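Long-range contacts in 70 kDa protein (Xanthomonas sp., PDB 4B2N), which cleaves the polyisoprene of natural rubber oxidatively with molecular oxygen, acting processively as a dioxygenase carrying two c-type hemes: residues S23-L28 and R294-R299; R46-Q51 and L408-L413; P534-R539 and N630-G635; F579-L584 and Q622-M627. All blocks are in the same frame, centred on the assembly; numbering follows the deposited sequence.

Interaction 1: S23-L28 and R294-R299; sequences SIRSPL and RAFKTR. With HEC (heme c), chain C.
P27 and S26 rest against A295 and F296, where the start of helix 27-32 meets a short 3-10 segment, 294-296. S26 is the N-cap of that helix. Its OG caps a backbone N just past the segment and also bonds I344 O.

The apolar packing centres on the F296 ring. P27 CD comes obliquely to it, 3.6 Å from F296 CZ, and also touches A295 CB at 3.8 Å. The side chains of R25 and F296 cross at about a right angle, with R25 CG 3.5 Å from F296 CE2. CG of R25 is placed there by a first torsion of -167°, anti to its backbone nitrogen. The guanidinium of R25 is engaged elsewhere, with D20 O. R25 O lies at the ring edge, near its plane, 3.4 Å from F296 CZ. Y507 also meets this ring. No hydrogen bond joins the two segments.

The cationic ends of R294 and K297 turn to heme c instead. K297 NZ bonds propionate oxygen O2A of the heme at 2.8 Å. R294 NH2 bonds the same oxygen at 3.0 Å, so two cationic groups hold one atom. R294 NH2 also donates to R299 O at 2.9 Å, and both acceptors lie in the guanidinium plane.

Interaction 2: R46-Q51 and L408-L413; sequences RSLVKQ and LPDPRL
L48 and L413 each end a short 3-10 segment, 46-48 and 411-413, and no hydrogen bond joins the two backbones. V49, just after the first of these, is the centre of an inverse gamma turn.

The contact is a leucine set on a salt-bridged arginine. L48 CD1 lies over the centre of one face of the R412 guanidinium, 3.6 Å from R412 CZ. The two side chains cross at about a right angle. The plane of the guanidinium is fixed by D410. R412 grips that carboxylate side-on, NE to OD1 at 3.2 Å and NH2 to OD2 at 2.9 Å. Both oxygens use their syn lone pairs, and both lie close to the guanidinium plane. The bend at chi3 of R412 (-60°) brings the guanidinium round to this position. D410 OD1 takes a further bond from R412 N at 2.9 Å, met from above the carboxylate plane. That bond makes an Asx turn. D410 therefore holds both the backbone and the side chain of R412.

Below this polar group the packing is apolar. L413 CD2 touches V49 CG2 at 3.7 Å and L48 CB at 4.0 Å.

V53 also packs on L413, and the backbone of V49 bonds that of F67. The contact joins the long loop between helices 27-32 and 88-104 to the loop that runs from helix 399-402 to strand 420-422.

Interaction 3: P534-R539 and N630-G635; sequences PKLWKR and NSYLYG
K535 CD and L536 CD1 come obliquely to the Y632 ring, and both side chains cross that of Y632 at about a right angle. K535 lays its aliphatic chain by the phenol end, with CD 3.6 Å from Y632 OH. L536 CD1 lies 3.8 Å from Y632 CE2. The other flat group is the N630 amide. L536 runs beside it, pointing the same way, with L536 CG 3.6 Å from N630 OD1.

These residues sit at the end of a small antiparallel sheet of three strands, in which 536-538 is central and 629-630 is an outer strand. L536 and N630 are directly paired, a non-hydrogen-bonded pair, and their side chains lie on the same face. The chain then leaves the sheet in a type I turn, N630 to L633. S631 N donates to K535 O at 2.9 Å, though the position of that oxygen is less certain. The ammonium of K535 bonds N638 OD1. A water accepts a weak bond from K535 NZ and donates to S631 O.

N630 ND2 bonds P585 O, which helps to hold the amide in place. Its first torsion (-173°) puts the amide beside its own carbonyl carbon. There N630 OD1 accepts from Y632 N at 2.9 Å in an Asx turn, with the donor 42° above the carbonyl plane.

Interaction 4: F579-L584 and Q622-M627; sequences FTSPFL and QIKSRM
S625 and K624, neighbours on one turn of a helix, meet S581, P582 and F583. S625 OG donates to F583 O at 2.6 Å, a short bond. The donor is tilted 27° from the carbonyl plane. K624 NZ donates to S581 OG at 2.9 Å. The lysine chain is bent at chi3 (54°) and otherwise extended, which carries its ammonium to the serine. Between these two bonds P582 packs on the helix backbone, with CB 3.7 Å from K624 O. L584 makes a looser contact, its CD2 4.0 Å from S625 O.

A water adds a second link. It accepts from F583 N at 2.8 Å and donates to S625 OG at 3.0 Å. S625 OG thus gives one bond directly to the loop and receives one through the water. Together they engage both the carbonyl and the amide of F583.

The helix is the last part of 620-626, and M627 is the first residue past it. The loop 579-584 lies between C574 and C586, which form a disulfide. A cis peptide bond precedes P582, and the bond from CA to CB of this proline points toward the helix.

Farther out, S581 OG also bonds Q621 OE1, so this serine touches the helix at two residues. The backbone of L584 bonds that of N575. On the other side of the helix, R626 makes salt bridges with D217 and D594, and Q622 packs on helix 593-596. M627 O bonds Y541 OH.

The four contacts form two pairs. Interactions 1 and 2 have centres about 13 Å apart and touch through R46, whose NH1 lies 3.0 Å from R294 O in a weak hydrogen bond. Interactions 3 and 4 have centres about 12 Å apart and touch where L536 CD2 lies 3.7 Å from L584 CB. Interaction 4 is nested in the loop closed by interaction 3. Interactions 1 and 4 are about 40 Å apart between centres, on opposite sides of the chain's centre. Interaction 1 alone binds a heme directly. Its F296 side chain is also about 10 Å from that of H394, an axial ligand of the second heme. The S631 side chain of interaction 3 is about 13 Å from a heme.

Interaction 1: S23-L28 and R294-R299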
# COMPACT_ATOMS: atom_id res chain seq x y z
N SER A 23 5.84 -0.31 22.70
CA SER A 23 6.00 -1.52 21.97
C SER A 23 4.64 -1.86 21.39
O SER A 23 4.51 -2.46 20.29
CB SER A 23 6.39 -2.62 22.96
OG SER A 23 7.76 -2.54 23.17
N ILE A 24 3.63 -1.61 22.23
CA ILE A 24 2.26 -1.88 21.87
C ILE A 24 1.64 -0.53 21.60
O ILE A 24 1.44 0.25 22.48
CB ILE A 24 1.49 -2.66 22.95
CG1 ILE A 24 2.29 -3.89 23.35
CG2 ILE A 24 0.10 -3.11 22.38
CD1 ILE A 24 1.64 -4.59 24.55
N ARG A 25 1.31 -0.28 20.33
CA ARG A 25 0.74 0.97 19.91
C ARG A 25 -0.78 0.87 19.53
O ARG A 25 -1.64 1.66 19.97
CB ARG A 25 1.59 1.42 18.70
CG ARG A 25 1.32 2.85 18.36
CD ARG A 25 1.78 3.72 19.48
NE ARG A 25 3.22 3.96 19.47
CZ ARG A 25 3.78 4.85 20.27
NH1 ARG A 25 3.01 5.54 21.10
NH2 ARG A 25 5.09 5.08 20.22
N SER A 26 -1.10 -0.14 18.75
CA SER A 26 -2.47 -0.44 18.34
C SER A 26 -3.41 -0.30 19.53
O SER A 26 -3.24 -0.97 20.51
CB SER A 26 -2.51 -1.93 17.91
OG SER A 26 -3.89 -2.27 17.83
N PRO A 27 -4.42 0.57 19.47
CA PRO A 27 -5.24 0.81 20.70
C PRO A 27 -6.06 -0.39 21.24
O PRO A 27 -6.16 -0.58 22.42
CB PRO A 27 -6.17 1.94 20.26
CG PRO A 27 -5.37 2.69 19.26
CD PRO A 27 -4.60 1.64 18.45
N LEU A 28 -6.60 -1.19 20.36
CA LEU A 28 -7.22 -2.43 20.77
C LEU A 28 -6.23 -3.38 21.44
O LEU A 28 -6.61 -4.05 22.39
CB LEU A 28 -7.89 -3.14 19.56
CG LEU A 28 -9.35 -2.69 19.27
CD1 LEU A 28 -9.53 -1.17 19.15
CD2 LEU A 28 -9.93 -3.30 18.01
N ARG A 294 -2.17 0.89 10.51
CA ARG A 294 -3.53 0.82 10.09
C ARG A 294 -4.48 1.26 11.19
O ARG A 294 -5.54 1.77 10.89
CB ARG A 294 -3.85 -0.64 9.68
CG ARG A 294 -5.27 -0.83 9.13
CD ARG A 294 -5.25 -0.98 7.62
NE ARG A 294 -4.93 0.34 7.03
CZ ARG A 294 -5.82 1.32 6.91
NH1 ARG A 294 -7.07 1.09 7.30
NH2 ARG A 294 -5.49 2.51 6.37
N ALA A 295 -4.09 1.02 12.44
CA ALA A 295 -4.97 1.16 13.61
C ALA A 295 -5.22 2.64 13.88
O ALA A 295 -5.99 2.99 14.79
CB ALA A 295 -4.28 0.54 14.86
N PHE A 296 -4.48 3.51 13.18
CA PHE A 296 -4.60 4.96 13.39
C PHE A 296 -5.19 5.73 12.22
O PHE A 296 -5.42 6.96 12.26
CB PHE A 296 -3.22 5.54 13.82
CG PHE A 296 -2.79 5.03 15.14
CD1 PHE A 296 -3.23 5.66 16.30
CD2 PHE A 296 -2.00 3.91 15.25
CE1 PHE A 296 -2.86 5.17 17.57
CE2 PHE A 296 -1.61 3.42 16.48
CZ PHE A 296 -2.03 4.05 17.64
N LYS A 297 -5.51 5.00 11.19
CA LYS A 297 -5.94 5.65 9.95
C LYS A 297 -7.41 5.46 9.74
O LYS A 297 -7.88 4.33 9.53
CB LYS A 297 -5.09 5.12 8.78
CG LYS A 297 -3.64 5.53 8.98
CD LYS A 297 -2.67 4.84 8.01
CE LYS A 297 -2.62 5.65 6.69
NZ LYS A 297 -1.61 4.98 5.75
N THR A 298 -8.16 6.55 9.80
CA THR A 298 -9.61 6.52 9.49
C THR A 298 -9.94 6.16 8.08
O THR A 298 -11.05 5.60 7.83
CB THR A 298 -10.26 7.90 9.82
OG1 THR A 298 -9.62 8.89 8.99
CG2 THR A 298 -10.08 8.26 11.33
N ARG A 299 -8.97 6.32 7.15
CA ARG A 299 -9.24 6.03 5.73
C ARG A 299 -8.25 5.02 5.17
O ARG A 299 -7.17 4.82 5.73
CB ARG A 299 -9.10 7.31 4.85
CG ARG A 299 -9.82 8.53 5.40
CD ARG A 299 -11.33 8.34 5.50
NE ARG A 299 -11.96 8.26 4.18
CZ ARG A 299 -13.24 8.06 3.92
NH1 ARG A 299 -14.11 7.87 4.90
NH2 ARG A 299 -13.65 8.05 2.64
FE HEC C . -1.99 -3.32 -0.83
CHA HEC C . -2.96 -0.05 -0.11
CHB HEC C . -4.02 -4.50 1.79
CHC HEC C . -1.64 -6.66 -1.91
CHD HEC C . 0.41 -2.23 -2.93
NA HEC C . -3.21 -2.53 0.47
C1A HEC C . -3.37 -1.14 0.75
C2A HEC C . -4.09 -0.88 1.99
C3A HEC C . -4.43 -2.14 2.56
C4A HEC C . -3.85 -3.12 1.63
CMA HEC C . -5.13 -2.40 3.88
CAA HEC C . -4.47 0.48 2.63
CBA HEC C . -3.21 0.98 3.34
CGA HEC C . -3.37 2.39 3.87
O1A HEC C . -3.88 3.33 3.16
O2A HEC C . -2.88 2.55 4.99
NB HEC C . -2.77 -5.12 -0.25
C1B HEC C . -3.46 -5.44 0.85
C2B HEC C . -3.79 -6.85 1.01
C3B HEC C . -3.12 -7.47 -0.07
C4B HEC C . -2.47 -6.35 -0.74
CMB HEC C . -4.64 -7.34 2.11
CAB HEC C . -3.12 -8.91 -0.51
CBB HEC C . -4.39 -9.42 -0.89
NC HEC C . -0.87 -4.34 -2.11
C1C HEC C . -0.80 -5.66 -2.52
C2C HEC C . 0.27 -5.91 -3.52
C3C HEC C . 0.83 -4.58 -3.81
C4C HEC C . 0.10 -3.65 -2.95
CMC HEC C . 0.57 -7.28 -4.11
CAC HEC C . 1.91 -4.20 -4.78
CBC HEC C . 1.91 -4.83 -6.03
ND HEC C . -1.42 -1.46 -1.42
C1D HEC C . -0.43 -1.22 -2.28
C2D HEC C . -0.19 0.17 -2.52
C3D HEC C . -1.18 0.80 -1.71
C4D HEC C . -1.91 -0.30 -1.08
CMD HEC C . 0.81 0.86 -3.37
CAD HEC C . -1.44 2.26 -1.69
CBD HEC C . -2.29 2.38 -3.02
CGD HEC C . -2.59 3.83 -3.30
O1D HEC C . -1.94 4.46 -4.18
O2D HEC C . -3.44 4.39 -2.53

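Interaction 2: R46-Q51 and L408-L413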
# COMPACT_ATOMS: atom_id res chain seq x y z
N ARG A 46 -10.30 5.40 15.70
CA ARG A 46 -10.66 5.80 14.35
C ARG A 46 -12.16 5.98 14.22
O ARG A 46 -12.59 6.82 13.44
CB ARG A 46 -10.21 4.70 13.36
CG ARG A 46 -8.70 4.51 13.47
CD ARG A 46 -8.21 3.40 12.57
NE ARG A 46 -9.05 2.20 12.81
CZ ARG A 46 -9.18 1.20 11.97
NH1 ARG A 46 -8.49 1.22 10.83
NH2 ARG A 46 -10.08 0.27 12.24
N SER A 47 -12.96 5.24 14.98
CA SER A 47 -14.39 5.23 14.76
C SER A 47 -14.98 6.47 15.47
O SER A 47 -16.12 6.82 15.23
CB SER A 47 -15.04 3.95 15.32
OG SER A 47 -14.88 3.97 16.75
N LEU A 48 -14.15 7.16 16.26
CA LEU A 48 -14.62 8.38 16.93
C LEU A 48 -14.56 9.57 15.99
O LEU A 48 -15.08 10.68 16.31
CB LEU A 48 -13.80 8.66 18.20
CG LEU A 48 -13.90 7.54 19.26
CD1 LEU A 48 -12.88 7.86 20.31
CD2 LEU A 48 -15.26 7.35 19.92
N VAL A 49 -13.90 9.41 14.84
CA VAL A 49 -13.64 10.58 13.96
C VAL A 49 -14.80 10.75 12.98
O VAL A 49 -14.77 10.31 11.84
CB VAL A 49 -12.27 10.48 13.27
CG1 VAL A 49 -11.99 11.70 12.43
CG2 VAL A 49 -11.17 10.23 14.33
N LYS A 50 -15.79 11.50 13.44
CA LYS A 50 -17.07 11.62 12.76
C LYS A 50 -17.38 13.14 12.85
O LYS A 50 -16.88 13.84 13.77
CB LYS A 50 -18.05 10.91 13.67
CG LYS A 50 -18.80 9.79 13.04
CD LYS A 50 -17.88 8.71 12.56
CE LYS A 50 -18.70 7.72 11.73
NZ LYS A 50 -19.96 7.38 12.47
N GLN A 51 -18.28 13.61 12.00
CA GLN A 51 -18.83 14.98 12.16
C GLN A 51 -19.11 15.33 13.64
O GLN A 51 -19.70 14.58 14.39
CB GLN A 51 -20.06 15.19 11.29
CG GLN A 51 -20.40 16.68 11.03
CD GLN A 51 -19.49 17.34 9.97
OE1 GLN A 51 -18.77 18.32 10.25
NE2 GLN A 51 -19.51 16.80 8.74
N LEU A 408 -6.24 18.83 20.89
CA LEU A 408 -6.97 17.58 20.52
C LEU A 408 -8.19 17.57 21.38
O LEU A 408 -8.06 17.81 22.57
CB LEU A 408 -6.18 16.34 20.95
CG LEU A 408 -5.80 15.17 20.04
CD1 LEU A 408 -5.72 13.86 20.81
CD2 LEU A 408 -6.44 15.07 18.64
N PRO A 409 -9.38 17.21 20.81
CA PRO A 409 -10.65 17.33 21.54
C PRO A 409 -10.89 16.10 22.37
O PRO A 409 -11.78 16.09 23.15
CB PRO A 409 -11.69 17.41 20.42
CG PRO A 409 -11.09 16.55 19.32
CD PRO A 409 -9.59 16.76 19.41
N ASP A 410 -10.09 15.03 22.22
CA ASP A 410 -10.36 13.82 22.99
C ASP A 410 -9.06 13.05 23.09
O ASP A 410 -8.45 12.76 22.05
CB ASP A 410 -11.44 13.05 22.24
CG ASP A 410 -11.84 11.75 22.93
OD1 ASP A 410 -11.09 11.14 23.73
OD2 ASP A 410 -12.92 11.26 22.60
N PRO A 411 -8.59 12.72 24.32
CA PRO A 411 -7.26 12.09 24.51
C PRO A 411 -7.19 10.74 23.82
O PRO A 411 -6.11 10.33 23.46
CB PRO A 411 -7.12 11.95 26.06
CG PRO A 411 -8.21 12.80 26.60
CD PRO A 411 -9.31 12.89 25.61
N ARG A 412 -8.35 10.09 23.57
CA ARG A 412 -8.38 8.80 22.85
C ARG A 412 -7.97 8.89 21.37
O ARG A 412 -7.71 7.85 20.74
CB ARG A 412 -9.76 8.16 22.92
CG ARG A 412 -10.12 7.77 24.34
CD ARG A 412 -11.56 7.26 24.42
NE ARG A 412 -12.53 8.26 23.98
CZ ARG A 412 -13.81 8.02 23.77
NH1 ARG A 412 -14.31 6.79 24.00
NH2 ARG A 412 -14.62 8.99 23.35
N LEU A 413 -7.84 10.10 20.87
CA LEU A 413 -7.53 10.37 19.47
C LEU A 413 -6.01 10.60 19.25
O LEU A 413 -5.56 11.00 18.16
CB LEU A 413 -8.36 11.57 18.97
CG LEU A 413 -9.87 11.38 18.92
CD1 LEU A 413 -10.52 12.68 18.41
CD2 LEU A 413 -10.15 10.28 17.89

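Interaction 3: P534-R539 and N630-G635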
# COMPACT_ATOMS: atom_id res chain seq x y z
N PRO A 534 17.70 14.46 -3.19
CA PRO A 534 18.35 14.24 -4.48
C PRO A 534 17.35 13.83 -5.52
O PRO A 534 16.46 13.01 -5.24
CB PRO A 534 19.29 13.08 -4.18
CG PRO A 534 18.47 12.25 -3.17
CD PRO A 534 17.81 13.29 -2.29
N LYS A 535 17.51 14.30 -6.74
CA LYS A 535 16.54 13.93 -7.79
C LYS A 535 16.68 12.50 -8.23
O LYS A 535 15.72 11.86 -8.61
CB LYS A 535 16.74 14.77 -9.03
CG LYS A 535 16.33 16.23 -8.77
CD LYS A 535 14.84 16.26 -8.92
CE LYS A 535 14.33 17.69 -8.99
NZ LYS A 535 13.01 17.57 -8.34
N LEU A 536 17.91 12.05 -8.28
CA LEU A 536 18.16 10.61 -8.56
C LEU A 536 19.05 10.08 -7.48
O LEU A 536 19.98 10.76 -6.99
CB LEU A 536 18.75 10.39 -9.91
CG LEU A 536 17.92 10.89 -11.12
CD1 LEU A 536 18.14 12.38 -11.19
CD2 LEU A 536 18.44 10.26 -12.38
N TRP A 537 18.76 8.91 -7.01
CA TRP A 537 19.57 8.44 -5.87
C TRP A 537 19.60 6.93 -5.83
O TRP A 537 18.63 6.27 -6.24
CB TRP A 537 19.02 9.06 -4.59
CG TRP A 537 17.57 8.75 -4.29
CD1 TRP A 537 16.44 9.49 -4.67
CD2 TRP A 537 17.03 7.62 -3.51
NE1 TRP A 537 15.29 8.91 -4.19
CE2 TRP A 537 15.57 7.80 -3.50
CE3 TRP A 537 17.60 6.49 -2.87
CZ2 TRP A 537 14.72 6.90 -2.84
CZ3 TRP A 537 16.73 5.60 -2.17
CH2 TRP A 537 15.33 5.79 -2.19
N LYS A 538 20.72 6.38 -5.40
CA LYS A 538 21.00 4.99 -5.61
C LYS A 538 21.36 4.44 -4.24
O LYS A 538 22.26 4.99 -3.56
CB LYS A 538 22.19 4.94 -6.57
CG LYS A 538 22.90 3.64 -6.56
CD LYS A 538 23.81 3.51 -7.80
CE LYS A 538 25.18 4.17 -7.60
NZ LYS A 538 26.17 3.10 -7.87
N ARG A 539 20.69 3.39 -3.77
CA ARG A 539 21.07 2.86 -2.47
C ARG A 539 22.14 1.77 -2.56
O ARG A 539 22.50 1.37 -3.64
CB ARG A 539 19.86 2.49 -1.57
CG ARG A 539 18.58 2.13 -2.26
CD ARG A 539 17.50 1.69 -1.29
NE ARG A 539 17.73 0.46 -0.50
CZ ARG A 539 16.74 -0.23 0.01
NH1 ARG A 539 15.49 0.17 -0.34
NH2 ARG A 539 16.95 -1.38 0.69
N ASN A 630 14.67 7.39 -9.91
CA ASN A 630 14.68 8.50 -10.84
C ASN A 630 13.42 9.37 -10.69
O ASN A 630 12.32 9.00 -11.16
CB ASN A 630 14.78 8.01 -12.27
CG ASN A 630 14.96 9.17 -13.27
OD1 ASN A 630 14.79 10.36 -12.92
ND2 ASN A 630 15.32 8.84 -14.49
N SER A 631 13.59 10.54 -10.06
CA SER A 631 12.49 11.49 -9.82
C SER A 631 11.81 12.09 -11.08
O SER A 631 10.74 12.68 -10.99
CB SER A 631 12.98 12.70 -8.99
OG SER A 631 13.03 12.33 -7.65
N TYR A 632 12.50 12.02 -12.22
CA TYR A 632 12.00 12.50 -13.51
C TYR A 632 10.99 11.59 -14.24
O TYR A 632 10.32 12.04 -15.13
CB TYR A 632 13.18 12.87 -14.43
CG TYR A 632 13.95 13.99 -13.86
CD1 TYR A 632 13.32 15.20 -13.63
CD2 TYR A 632 15.29 13.85 -13.46
CE1 TYR A 632 13.99 16.28 -13.11
CE2 TYR A 632 15.98 14.94 -12.92
CZ TYR A 632 15.32 16.14 -12.75
OH TYR A 632 15.92 17.25 -12.20
N LEU A 633 10.84 10.34 -13.83
CA LEU A 633 9.83 9.52 -14.48
C LEU A 633 8.44 9.99 -14.06
O LEU A 633 8.28 10.67 -13.02
CB LEU A 633 10.05 8.00 -14.22
CG LEU A 633 11.47 7.49 -14.53
CD1 LEU A 633 11.47 6.01 -14.14
CD2 LEU A 633 11.91 7.67 -15.98
N TYR A 634 7.46 9.65 -14.88
CA TYR A 634 6.09 10.01 -14.65
C TYR A 634 5.66 9.59 -13.24
O TYR A 634 5.78 8.42 -12.90
CB TYR A 634 5.22 9.28 -15.70
CG TYR A 634 3.72 9.56 -15.65
CD1 TYR A 634 2.86 8.81 -14.82
CD2 TYR A 634 3.15 10.55 -16.45
CE1 TYR A 634 1.49 9.03 -14.82
CE2 TYR A 634 1.77 10.78 -16.41
CZ TYR A 634 0.97 10.04 -15.59
OH TYR A 634 -0.37 10.28 -15.59
N GLY A 635 5.16 10.54 -12.44
CA GLY A 635 4.58 10.24 -11.18
C GLY A 635 5.62 10.22 -10.10
O GLY A 635 5.26 10.03 -8.94
O HOH W 1 11.25 15.40 -10.12

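Interaction 4: F579-L584 and Q622-M627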
# COMPACT_ATOMS: atom_id res chain seq x y z
N PHE A 579 24.56 6.16 -24.22
CA PHE A 579 25.72 5.40 -23.79
C PHE A 579 25.91 5.35 -22.25
O PHE A 579 26.81 4.69 -21.75
CB PHE A 579 26.98 5.99 -24.46
CG PHE A 579 27.34 7.36 -23.97
CD1 PHE A 579 27.99 7.54 -22.74
CD2 PHE A 579 27.11 8.49 -24.78
CE1 PHE A 579 28.33 8.81 -22.29
CE2 PHE A 579 27.48 9.77 -24.35
CZ PHE A 579 28.09 9.94 -23.10
N THR A 580 25.14 6.14 -21.50
CA THR A 580 25.36 6.20 -20.05
C THR A 580 24.84 4.91 -19.40
O THR A 580 23.94 4.29 -19.95
CB THR A 580 24.67 7.40 -19.37
OG1 THR A 580 23.26 7.40 -19.65
CG2 THR A 580 25.27 8.70 -19.85
N SER A 581 25.41 4.53 -18.25
CA SER A 581 24.96 3.35 -17.52
C SER A 581 25.17 3.56 -16.03
O SER A 581 26.27 3.82 -15.63
CB SER A 581 25.75 2.13 -17.96
OG SER A 581 25.25 0.98 -17.30
N PRO A 582 24.09 3.46 -15.19
CA PRO A 582 22.74 3.11 -15.69
C PRO A 582 22.17 4.23 -16.55
O PRO A 582 22.45 5.41 -16.30
CB PRO A 582 21.89 3.01 -14.42
CG PRO A 582 22.82 3.24 -13.26
CD PRO A 582 24.09 3.86 -13.77
N PHE A 583 21.34 3.85 -17.50
CA PHE A 583 20.63 4.85 -18.28
C PHE A 583 19.49 5.47 -17.47
O PHE A 583 18.55 4.79 -17.13
CB PHE A 583 20.08 4.24 -19.56
CG PHE A 583 19.35 5.22 -20.40
CD1 PHE A 583 20.01 6.37 -20.88
CD2 PHE A 583 18.01 5.01 -20.74
CE1 PHE A 583 19.34 7.32 -21.66
CE2 PHE A 583 17.33 5.95 -21.53
CZ PHE A 583 17.99 7.09 -21.98
N LEU A 584 19.61 6.77 -17.18
CA LEU A 584 18.72 7.51 -16.27
C LEU A 584 18.25 8.83 -16.92
O LEU A 584 18.85 9.90 -16.72
CB LEU A 584 19.45 7.78 -14.93
CG LEU A 584 19.82 6.53 -14.10
CD1 LEU A 584 20.68 6.97 -12.92
CD2 LEU A 584 18.58 5.82 -13.56
N GLN A 622 18.24 -2.52 -18.44
CA GLN A 622 17.07 -1.88 -17.82
C GLN A 622 17.03 -2.14 -16.33
O GLN A 622 16.66 -1.24 -15.53
CB GLN A 622 15.76 -2.35 -18.50
CG GLN A 622 15.62 -1.82 -19.94
CD GLN A 622 14.69 -2.69 -20.82
OE1 GLN A 622 14.13 -3.71 -20.40
NE2 GLN A 622 14.50 -2.25 -22.08
N ILE A 623 17.49 -3.33 -15.92
CA ILE A 623 17.51 -3.69 -14.49
C ILE A 623 18.43 -2.67 -13.79
O ILE A 623 18.08 -2.15 -12.74
CB ILE A 623 17.90 -5.17 -14.31
CG1 ILE A 623 16.74 -6.02 -14.77
CG2 ILE A 623 18.30 -5.54 -12.87
CD1 ILE A 623 17.15 -7.46 -14.92
N LYS A 624 19.54 -2.30 -14.44
CA LYS A 624 20.46 -1.37 -13.81
C LYS A 624 19.79 -0.06 -13.55
O LYS A 624 19.98 0.55 -12.48
CB LYS A 624 21.79 -1.19 -14.61
CG LYS A 624 22.71 -2.37 -14.46
CD LYS A 624 24.06 -2.26 -15.19
CE LYS A 624 24.77 -0.94 -14.79
NZ LYS A 624 26.18 -0.92 -15.34
N SER A 625 18.96 0.38 -14.45
CA SER A 625 18.24 1.63 -14.23
C SER A 625 17.13 1.49 -13.17
O SER A 625 16.92 2.39 -12.39
CB SER A 625 17.65 2.06 -15.56
OG SER A 625 18.71 2.26 -16.52
N ARG A 626 16.42 0.37 -13.15
CA ARG A 626 15.34 0.12 -12.14
C ARG A 626 15.88 0.14 -10.68
O ARG A 626 15.14 0.38 -9.73
CB ARG A 626 14.68 -1.27 -12.35
CG ARG A 626 14.03 -1.44 -13.70
CD ARG A 626 13.31 -2.84 -13.75
NE ARG A 626 12.28 -2.45 -14.59
CZ ARG A 626 11.01 -2.29 -14.37
NH1 ARG A 626 10.29 -2.84 -13.34
NH2 ARG A 626 10.46 -1.68 -15.39
N MET A 627 17.18 -0.12 -10.54
CA MET A 627 17.93 -0.08 -9.26
C MET A 627 18.41 1.29 -8.83
O MET A 627 19.25 1.40 -7.92
CB MET A 627 19.08 -1.09 -9.30
CG MET A 627 18.43 -2.45 -9.33
SD MET A 627 19.50 -3.85 -9.17
CE MET A 627 20.00 -3.72 -7.52
O HOH W 2 21.00 1.17 -18.07